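Local coordinates for protein isomaltodextranase (Arthrobacter globiformis, PDB 5AWO) that hydrolyses alpha-1,6-glucosidic linkages in polysaccharides such as dextran, removing successive isomaltose units from the non-reducing chain ends, at residues Arg39-Pro53 / Asp72-Ile84. Residues are numbered along the deposited sequence; the frame is centred on the assembly and turned at random.
Sequences RYWNIYGYSFPHNAP and DFGYDIACTDGWI. With ACT (acetate ion), chain C.
Trp83 turns its CG away from its own carbonyl carbon (chi1 -66°) and Asn51 swings its CG opposite its backbone N (chi1 -169°), which brings indole NE1 and amide OD1 together. The bond is 2.9 Å from Trp83 NE1 to Asn51 OD1, nearly straight at 173°, with the oxygen in the indole plane and the amide standing steeply to the ring. Ser47 CB sits over the six-membered ring as a CH-pi contact, 3.9 Å from its centroid, while Ser47 OG bonds Ala52 O. Asn51, just past helix 44-50, closes it in a Schellman motif; Trp83 packs across Ser47 of the helix and reaches this turn.

Earlier in both segments, strands 39-42 and 77-79 run parallel as neighbours in the TIM barrel. Trp41 N donates to Ile77 O and Trp41 O accepts from Cys79 N at 2.7 Å; Ile43 N continues the ladder to Cys79 O. Asn42 OD1 caps the start of the helix by accepting from Tyr44 N, and ND2 makes a weak 3.4 Å bond to Asp81 OD1 across nearly perpendicular planes. At the other end, Arg39 reaches out extended, and NH1 gives Phe73 O a 2.8 Å bond from above the carbonyl plane; Arg39 CB lies off-centre over the Tyr75 ring.

Asp81 lies about 6 Å, side chain to side chain, from Asp201, the probable nucleophile. Gly82 N meets OD2 from above the carboxylate plane and Asn42 ND2 gives OD1 its weak bond; together they probably help orient this carboxylate beside the active site, at the C-terminal end of the strand pair.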
loop_
_atom_site.group_PDB
_atom_site.type_symbol
_atom_site.label_atom_id
_atom_site.label_comp_id
_atom_site.label_asym_id
_atom_site.label_seq_id
_atom_site.Cartn_x
_atom_site.Cartn_y
_atom_site.Cartn_z
ATOM N N ARG A 39 -7.779 3.882 -7.588
ATOM C CA ARG A 39 -8.467 3.218 -8.663
ATOM C C ARG A 39 -7.890 3.717 -9.949
ATOM O O ARG A 39 -7.864 4.927 -10.201
ATOM C CB ARG A 39 -9.965 3.543 -8.614
ATOM C CG ARG A 39 -10.621 3.094 -7.346
ATOM C CD ARG A 39 -12.105 3.426 -7.281
ATOM N NE ARG A 39 -12.574 3.336 -5.904
ATOM C CZ ARG A 39 -13.788 3.681 -5.457
ATOM N NH1 ARG A 39 -14.746 4.103 -6.287
ATOM N NH2 ARG A 39 -14.021 3.606 -4.165
ATOM N N TYR A 40 -7.488 2.814 -10.834
ATOM C CA TYR A 40 -6.934 3.204 -12.111
ATOM C C TYR A 40 -7.045 2.141 -13.174
ATOM O O TYR A 40 -7.452 0.995 -12.868
ATOM C CB TYR A 40 -5.498 3.727 -11.978
ATOM C CG TYR A 40 -4.365 2.753 -11.644
ATOM C CD1 TYR A 40 -4.137 2.330 -10.335
ATOM C CD2 TYR A 40 -3.485 2.306 -12.619
ATOM C CE1 TYR A 40 -3.038 1.523 -10.029
ATOM C CE2 TYR A 40 -2.413 1.503 -12.308
ATOM C CZ TYR A 40 -2.190 1.119 -11.018
ATOM O OH TYR A 40 -1.089 0.325 -10.721
ATOM N N TRP A 41 -6.713 2.507 -14.404
ATOM C CA TRP A 41 -6.556 1.593 -15.516
ATOM C C TRP A 41 -5.148 1.661 -16.017
ATOM O O TRP A 41 -4.507 2.735 -15.971
ATOM C CB TRP A 41 -7.486 1.977 -16.664
ATOM C CG TRP A 41 -7.368 1.146 -17.890
ATOM C CD1 TRP A 41 -7.968 -0.065 -18.132
ATOM C CD2 TRP A 41 -6.606 1.446 -19.059
ATOM N NE1 TRP A 41 -7.609 -0.534 -19.355
ATOM C CE2 TRP A 41 -6.787 0.384 -19.964
ATOM C CE3 TRP A 41 -5.786 2.534 -19.431
ATOM C CZ2 TRP A 41 -6.169 0.353 -21.214
ATOM C CZ3 TRP A 41 -5.195 2.506 -20.683
ATOM C CH2 TRP A 41 -5.405 1.436 -21.559
ATOM N N ASN A 42 -4.635 0.530 -16.457
ATOM C CA ASN A 42 -3.279 0.438 -16.984
ATOM C C ASN A 42 -3.249 -0.283 -18.319
ATOM O O ASN A 42 -4.030 -1.194 -18.541
ATOM C CB ASN A 42 -2.384 -0.266 -15.948
ATOM C CG ASN A 42 -0.906 -0.283 -16.338
ATOM O OD1 ASN A 42 -0.478 -1.041 -17.181
ATOM N ND2 ASN A 42 -0.090 0.553 -15.652
ATOM N N ILE A 43 -2.333 0.128 -19.193
ATOM C CA ILE A 43 -2.200 -0.400 -20.542
ATOM C C ILE A 43 -1.675 -1.841 -20.612
ATOM O O ILE A 43 -1.543 -2.378 -21.688
ATOM C CB ILE A 43 -1.250 0.485 -21.416
ATOM C CG1 ILE A 43 0.211 0.388 -20.945
ATOM C CG2 ILE A 43 -1.736 1.925 -21.464
ATOM C CD1 ILE A 43 1.236 0.913 -21.921
ATOM N N TYR A 44 -1.383 -2.473 -19.474
ATOM C CA TYR A 44 -0.744 -3.799 -19.480
ATOM C C TYR A 44 -1.569 -4.860 -20.214
ATOM O O TYR A 44 -0.992 -5.746 -20.815
ATOM C CB TYR A 44 -0.530 -4.229 -18.043
ATOM C CG TYR A 44 0.266 -5.484 -17.802
ATOM C CD1 TYR A 44 1.655 -5.440 -17.689
ATOM C CD2 TYR A 44 -0.373 -6.743 -17.620
ATOM C CE1 TYR A 44 2.392 -6.580 -17.425
ATOM C CE2 TYR A 44 0.359 -7.869 -17.331
ATOM C CZ TYR A 44 1.723 -7.792 -17.220
ATOM O OH TYR A 44 2.434 -8.926 -16.920
ATOM N N GLY A 45 -2.902 -4.761 -20.196
ATOM C CA GLY A 45 -3.740 -5.723 -20.898
ATOM C C GLY A 45 -3.552 -5.680 -22.390
ATOM O O GLY A 45 -3.794 -6.676 -23.072
ATOM N N TYR A 46 -3.136 -4.529 -22.909
ATOM C CA TYR A 46 -2.709 -4.431 -24.292
ATOM C C TYR A 46 -1.261 -4.878 -24.440
ATOM O O TYR A 46 -0.932 -5.764 -25.232
ATOM C CB TYR A 46 -2.851 -2.989 -24.852
ATOM C CG TYR A 46 -2.415 -2.952 -26.311
ATOM C CD1 TYR A 46 -1.073 -2.879 -26.675
ATOM C CD2 TYR A 46 -3.355 -3.105 -27.333
ATOM C CE1 TYR A 46 -0.682 -2.920 -28.003
ATOM C CE2 TYR A 46 -2.969 -3.104 -28.654
ATOM C CZ TYR A 46 -1.637 -3.051 -28.990
ATOM O OH TYR A 46 -1.238 -3.076 -30.322
ATOM N N SER A 47 -0.352 -4.258 -23.692
ATOM C CA SER A 47 1.044 -4.366 -24.027
ATOM C C SER A 47 1.652 -5.709 -23.679
ATOM O O SER A 47 2.572 -6.170 -24.355
ATOM C CB SER A 47 1.859 -3.218 -23.377
ATOM O OG SER A 47 1.574 -1.992 -24.036
ATOM N N PHE A 48 1.199 -6.324 -22.585
ATOM C CA PHE A 48 1.742 -7.623 -22.223
ATOM C C PHE A 48 1.440 -8.723 -23.285
ATOM O O PHE A 48 2.372 -9.364 -23.789
ATOM C CB PHE A 48 1.357 -8.053 -20.785
ATOM C CG PHE A 48 1.850 -9.429 -20.450
ATOM C CD1 PHE A 48 3.173 -9.665 -20.149
ATOM C CD2 PHE A 48 0.991 -10.522 -20.585
ATOM C CE1 PHE A 48 3.638 -10.942 -19.905
ATOM C CE2 PHE A 48 1.470 -11.796 -20.365
ATOM C CZ PHE A 48 2.768 -12.000 -20.023
ATOM N N PRO A 49 0.164 -8.941 -23.640
ATOM C CA PRO A 49 -0.029 -9.984 -24.662
ATOM C C PRO A 49 0.554 -9.625 -26.043
ATOM O O PRO A 49 0.962 -10.533 -26.789
ATOM C CB PRO A 49 -1.535 -10.161 -24.745
ATOM C CG PRO A 49 -2.139 -9.203 -23.826
ATOM C CD PRO A 49 -1.096 -8.406 -23.121
ATOM N N HIS A 50 0.603 -8.329 -26.366
ATOM C CA HIS A 50 1.222 -7.897 -27.640
ATOM C C HIS A 50 2.739 -7.857 -27.580
ATOM O O HIS A 50 3.401 -7.771 -28.614
ATOM C CB HIS A 50 0.704 -6.523 -28.069
ATOM C CG HIS A 50 -0.683 -6.547 -28.612
ATOM N ND1 HIS A 50 -1.796 -6.350 -27.830
ATOM C CD2 HIS A 50 -1.143 -6.760 -29.872
ATOM C CE1 HIS A 50 -2.887 -6.444 -28.573
ATOM N NE2 HIS A 50 -2.515 -6.687 -29.818
ATOM N N ASN A 51 3.305 -7.912 -26.384
ATOM C CA ASN A 51 4.708 -7.638 -26.158
ATOM C C ASN A 51 5.157 -6.408 -26.939
ATOM O O ASN A 51 6.150 -6.449 -27.661
ATOM C CB ASN A 51 5.560 -8.865 -26.497
ATOM C CG ASN A 51 6.996 -8.727 -26.029
ATOM O OD1 ASN A 51 7.307 -7.981 -25.080
ATOM N ND2 ASN A 51 7.897 -9.434 -26.694
ATOM N N ALA A 52 4.406 -5.322 -26.794
ATOM C CA ALA A 52 4.610 -4.125 -27.609
ATOM C C ALA A 52 4.083 -2.905 -26.897
ATOM O O ALA A 52 3.112 -3.008 -26.154
ATOM C CB ALA A 52 3.858 -4.282 -28.917
ATOM N N PRO A 53 4.667 -1.715 -27.170
ATOM C CA PRO A 53 4.078 -0.482 -26.676
ATOM C C PRO A 53 2.673 -0.239 -27.224
ATOM O O PRO A 53 2.351 -0.589 -28.375
ATOM C CB PRO A 53 5.074 0.599 -27.148
ATOM C CG PRO A 53 5.729 0.005 -28.337
ATOM C CD PRO A 53 5.823 -1.478 -28.056
ATOM N N ASP A 72 -16.746 7.144 -13.931
ATOM C CA ASP A 72 -17.838 7.494 -13.017
ATOM C C ASP A 72 -17.854 6.646 -11.739
ATOM O O ASP A 72 -18.456 7.043 -10.742
ATOM C CB ASP A 72 -19.198 7.415 -13.720
ATOM C CG ASP A 72 -19.332 8.446 -14.818
ATOM O OD1 ASP A 72 -18.958 9.613 -14.563
ATOM O OD2 ASP A 72 -19.757 8.079 -15.934
ATOM N N PHE A 73 -17.144 5.505 -11.757
ATOM C CA PHE A 73 -16.955 4.659 -10.589
ATOM C C PHE A 73 -15.604 4.887 -9.925
ATOM O O PHE A 73 -15.189 4.126 -9.083
ATOM C CB PHE A 73 -17.104 3.201 -10.996
ATOM C CG PHE A 73 -18.504 2.851 -11.384
ATOM C CD1 PHE A 73 -19.416 2.508 -10.415
ATOM C CD2 PHE A 73 -18.911 2.909 -12.703
ATOM C CE1 PHE A 73 -20.727 2.232 -10.760
ATOM C CE2 PHE A 73 -20.218 2.611 -13.050
ATOM C CZ PHE A 73 -21.117 2.272 -12.070
ATOM N N GLY A 74 -14.942 5.974 -10.284
ATOM C CA GLY A 74 -13.726 6.386 -9.611
ATOM C C GLY A 74 -12.450 5.936 -10.282
ATOM O O GLY A 74 -11.367 6.304 -9.828
ATOM N N TYR A 75 -12.539 5.165 -11.369
ATOM C CA TYR A 75 -11.327 4.709 -12.062
ATOM C C TYR A 75 -10.956 5.841 -13.019
ATOM O O TYR A 75 -11.193 5.750 -14.214
ATOM C CB TYR A 75 -11.557 3.390 -12.812
ATOM C CG TYR A 75 -11.939 2.233 -11.916
ATOM C CD1 TYR A 75 -13.262 1.986 -11.598
ATOM C CD2 TYR A 75 -10.975 1.354 -11.424
ATOM C CE1 TYR A 75 -13.617 0.919 -10.806
ATOM C CE2 TYR A 75 -11.329 0.287 -10.612
ATOM C CZ TYR A 75 -12.639 0.063 -10.332
ATOM O OH TYR A 75 -12.962 -1.006 -9.552
ATOM N N ASP A 76 -10.359 6.888 -12.464
ATOM C CA ASP A 76 -10.188 8.122 -13.250
ATOM C C ASP A 76 -8.762 8.453 -13.558
ATOM O O ASP A 76 -8.495 9.522 -14.056
ATOM C CB ASP A 76 -10.896 9.300 -12.599
ATOM C CG ASP A 76 -10.463 9.547 -11.211
ATOM O OD1 ASP A 76 -9.404 9.053 -10.817
ATOM O OD2 ASP A 76 -11.206 10.241 -10.468
ATOM N N ILE A 77 -7.841 7.537 -13.261
ATOM C CA ILE A 77 -6.456 7.610 -13.748
ATOM C C ILE A 77 -6.242 6.598 -14.876
ATOM O O ILE A 77 -6.566 5.427 -14.702
ATOM C CB ILE A 77 -5.478 7.311 -12.605
ATOM C CG1 ILE A 77 -5.542 8.377 -11.501
ATOM C CG2 ILE A 77 -4.058 7.130 -13.139
ATOM C CD1 ILE A 77 -4.858 7.965 -10.217
ATOM N N ALA A 78 -5.726 7.045 -16.025
ATOM C CA ALA A 78 -5.285 6.182 -17.107
ATOM C C ALA A 78 -3.773 6.160 -17.061
ATOM O O ALA A 78 -3.118 7.216 -17.192
ATOM C CB ALA A 78 -5.759 6.694 -18.452
ATOM N N CYS A 79 -3.205 4.989 -16.799
ATOM C CA CYS A 79 -1.778 4.856 -16.504
ATOM C C CYS A 79 -1.034 4.102 -17.582
ATOM O O CYS A 79 -1.466 3.024 -18.017
ATOM C CB CYS A 79 -1.609 4.113 -15.183
ATOM S SG CYS A 79 0.069 4.070 -14.467
ATOM N N THR A 80 0.079 4.652 -18.042
ATOM C CA THR A 80 0.947 3.943 -18.949
ATOM C C THR A 80 1.721 2.840 -18.216
ATOM O O THR A 80 1.591 2.630 -17.015
ATOM C CB THR A 80 1.895 4.925 -19.672
ATOM O OG1 THR A 80 2.773 5.534 -18.719
ATOM C CG2 THR A 80 1.112 6.021 -20.386
ATOM N N ASP A 81 2.510 2.108 -18.995
ATOM C CA ASP A 81 3.316 1.026 -18.462
ATOM C C ASP A 81 4.657 0.953 -19.191
ATOM O O ASP A 81 5.181 2.001 -19.619
ATOM C CB ASP A 81 2.526 -0.299 -18.475
ATOM C CG ASP A 81 3.016 -1.262 -17.407
ATOM O OD1 ASP A 81 2.855 -0.964 -16.204
ATOM O OD2 ASP A 81 3.609 -2.293 -17.828
ATOM N N GLY A 82 5.279 -0.216 -19.263
ATOM C CA GLY A 82 6.580 -0.388 -19.844
ATOM C C GLY A 82 6.581 -0.414 -21.357
ATOM O O GLY A 82 5.757 0.242 -21.984
ATOM N N TRP A 83 7.537 -1.144 -21.923
ATOM C CA TRP A 83 7.808 -1.129 -23.346
ATOM C C TRP A 83 8.149 0.307 -23.751
ATOM O O TRP A 83 7.609 0.815 -24.731
ATOM C CB TRP A 83 6.642 -1.716 -24.165
ATOM C CG TRP A 83 6.480 -3.167 -23.868
ATOM C CD1 TRP A 83 7.024 -4.206 -24.560
ATOM C CD2 TRP A 83 5.751 -3.744 -22.782
ATOM N NE1 TRP A 83 6.676 -5.410 -23.981
ATOM C CE2 TRP A 83 5.896 -5.149 -22.887
ATOM C CE3 TRP A 83 4.999 -3.225 -21.727
ATOM C CZ2 TRP A 83 5.332 -6.031 -21.963
ATOM C CZ3 TRP A 83 4.421 -4.126 -20.801
ATOM C CH2 TRP A 83 4.590 -5.500 -20.940
ATOM N N ILE A 84 9.038 0.933 -22.973
ATOM C CA ILE A 84 9.441 2.340 -23.172
ATOM C C ILE A 84 10.823 2.561 -23.756
ATOM O O ILE A 84 11.274 3.717 -23.864
ATOM C CB ILE A 84 9.181 3.244 -21.928
ATOM C CG1 ILE A 84 9.768 2.685 -20.615
ATOM C CG2 ILE A 84 7.693 3.487 -21.764
ATOM C CD1 ILE A 84 11.255 2.441 -20.617
HETATM C C ACT C . 11.203 -1.414 -20.526
HETATM O O ACT C . 11.972 -2.267 -20.977
HETATM O OXT ACT C . 10.493 -0.776 -21.283
HETATM C CH3 ACT C . 11.113 -1.220 -19.048
HETATM O O HOH W 1 -8.205 7.371 -9.067
#